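Local coordinates for protein staphylococcal superantigen-like 1 (Staphylococcus aureus, PDB 4O1N) that probably acts as a secreted virulence protease, cleaving host collagens and human cytokines, and belongs to the staphylococcal/streptococcal toxin family, at residues Asn108-Tyr112 with Ile113-Asn117. Residues are numbered along the deposited sequence; the frame is centred on the assembly and turned at random.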
loop_
_atom_site.group_PDB
_atom_site.type_symbol
_atom_site.label_atom_id
_atom_site.label_comp_id
_atom_site.label_asym_id
_atom_site.label_seq_id
_atom_site.Cartn_x
_atom_site.Cartn_y
_atom_site.Cartn_z
ATOM N N ASN A 108 14.160 5.919 -1.448
ATOM C CA ASN A 108 14.401 7.350 -1.488
ATOM C C ASN A 108 15.761 7.609 -2.134
ATOM O O ASN A 108 16.757 6.940 -1.859
ATOM C CB ASN A 108 14.317 7.983 -0.088
ATOM C CG ASN A 108 12.886 8.183 0.392
ATOM O OD1 ASN A 108 11.919 7.927 -0.333
ATOM N ND2 ASN A 108 12.755 8.637 1.627
ATOM N N SER A 109 15.758 8.571 -3.027
ATOM C CA SER A 109 16.944 9.021 -3.674
ATOM C C SER A 109 17.763 9.982 -2.795
ATOM O O SER A 109 18.957 10.105 -2.985
ATOM C CB SER A 109 16.548 9.604 -5.024
ATOM O OG SER A 109 17.663 10.142 -5.686
ATOM N N VAL A 110 17.160 10.608 -1.793
ATOM C CA VAL A 110 17.961 11.233 -0.704
ATOM C C VAL A 110 17.995 10.299 0.522
ATOM O O VAL A 110 16.973 10.086 1.199
ATOM C CB VAL A 110 17.520 12.702 -0.356
ATOM C CG1 VAL A 110 16.064 12.979 -0.707
ATOM C CG2 VAL A 110 17.793 13.076 1.109
ATOM N N GLN A 111 19.170 9.725 0.778
ATOM C CA GLN A 111 19.321 8.717 1.839
ATOM C C GLN A 111 19.862 9.281 3.129
ATOM O O GLN A 111 19.720 8.667 4.168
ATOM C CB GLN A 111 20.243 7.562 1.396
ATOM C CG GLN A 111 19.531 6.443 0.634
ATOM C CD GLN A 111 18.309 5.841 1.373
ATOM O OE1 GLN A 111 17.218 5.659 0.801
ATOM N NE2 GLN A 111 18.506 5.525 2.651
ATOM N N TYR A 112 20.526 10.422 3.081
ATOM C CA TYR A 112 21.326 10.842 4.234
ATOM C C TYR A 112 20.555 11.751 5.157
ATOM O O TYR A 112 20.975 11.996 6.267
ATOM C CB TYR A 112 22.657 11.482 3.793
ATOM C CG TYR A 112 22.575 12.943 3.475
ATOM C CD1 TYR A 112 21.927 13.401 2.328
ATOM C CD2 TYR A 112 23.173 13.862 4.285
ATOM C CE1 TYR A 112 21.849 14.753 2.026
ATOM C CE2 TYR A 112 23.112 15.210 3.983
ATOM C CZ TYR A 112 22.440 15.651 2.862
ATOM O OH TYR A 112 22.389 17.003 2.614
ATOM N N ILE A 113 19.428 12.261 4.690
ATOM C CA ILE A 113 18.435 12.846 5.563
ATOM C C ILE A 113 17.092 12.172 5.302
ATOM O O ILE A 113 16.724 11.906 4.129
ATOM C CB ILE A 113 18.261 14.316 5.263
ATOM C CG1 ILE A 113 19.602 15.031 5.357
ATOM C CG2 ILE A 113 17.230 14.908 6.201
ATOM C CD1 ILE A 113 19.537 16.492 4.957
ATOM N N ASP A 114 16.362 11.911 6.382
ATOM C CA ASP A 114 14.998 11.394 6.283
ATOM C C ASP A 114 13.960 12.524 6.438
ATOM O O ASP A 114 13.582 12.878 7.551
ATOM C CB ASP A 114 14.771 10.308 7.351
ATOM C CG ASP A 114 13.398 9.624 7.243
ATOM O OD1 ASP A 114 13.032 8.984 8.252
ATOM O OD2 ASP A 114 12.700 9.717 6.175
ATOM N N TYR A 115 13.506 13.073 5.315
ATOM C CA TYR A 115 12.426 14.045 5.300
ATOM C C TYR A 115 11.029 13.390 5.519
ATOM O O TYR A 115 10.708 12.356 4.947
ATOM C CB TYR A 115 12.472 14.853 4.003
ATOM C CG TYR A 115 13.666 15.781 3.917
ATOM C CD1 TYR A 115 14.701 15.541 3.037
ATOM C CD2 TYR A 115 13.787 16.887 4.762
ATOM C CE1 TYR A 115 15.804 16.385 2.983
ATOM C CE2 TYR A 115 14.889 17.729 4.702
ATOM C CZ TYR A 115 15.887 17.469 3.806
ATOM O OH TYR A 115 16.983 18.292 3.724
ATOM N N ILE A 116 10.231 13.961 6.404
ATOM C CA ILE A 116 8.893 13.458 6.608
ATOM C C ILE A 116 7.930 14.592 6.367
ATOM O O ILE A 116 8.031 15.608 7.017
ATOM C CB ILE A 116 8.712 12.879 8.027
ATOM C CG1 ILE A 116 9.771 11.792 8.322
ATOM C CG2 ILE A 116 7.338 12.229 8.146
ATOM C CD1 ILE A 116 9.894 11.451 9.784
ATOM N N ASN A 117 7.006 14.441 5.433
ATOM C CA ASN A 117 6.060 15.545 5.168
ATOM C C ASN A 117 4.631 15.225 5.580
ATOM O O ASN A 117 4.141 14.127 5.328
ATOM C CB ASN A 117 6.110 15.987 3.696
ATOM C CG ASN A 117 6.724 14.930 2.783
ATOM O OD1 ASN A 117 6.085 13.918 2.477
ATOM N ND2 ASN A 117 7.982 15.150 2.350
#
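Ile113 meets the ring of Tyr112 at the outer bend of the linker that joins the two halves of the superantigen-like fold, the OB-fold barrel ending here in strand 98-106 and the beta-grasp domain opening with strand 120-125. The loop is a worked example of side chains close in sequence packing together at a protein surface. The two side chains run side by side in the same direction, and CG1 of Ile113 lies 3.7 Å from the Tyr112 ring centroid, only 9° off the ring normal, a CH-pi contact over the middle of one face. Tyr112 holds CG between its own backbone N and carbonyl carbon (chi1 85°), which swings the ring alongside the following residue. The extended Ile113 chain then carries CD1 on to CZ of Tyr112, at 3.7 Å. Further along, Asp114 adds little to this packing; its side chain touches Ser138. Tyr115 takes up the other branch of the isoleucine: CG2 of Ile113 sits 3.7 Å above the plane of the Tyr115 ring, over its centre, which leaves Ile113 between two aromatic rings. Beyond it, the backbone of Asn117 is hydrogen-bonded to that of Ile137. At the other end, Asn108 is hydrogen-bonded through OD1 to the N of Glu140 and through ND2 to the O of Ser138, while the Glu140 carboxylate receives the backbone N-H groups of Ser109 and Val110. Val110 reaches back to both Ile113 and Tyr115, its CG2 lying 3.4 Å from Ile113 O and 4.3 Å from Tyr115 CE1, the latter an oblique approach.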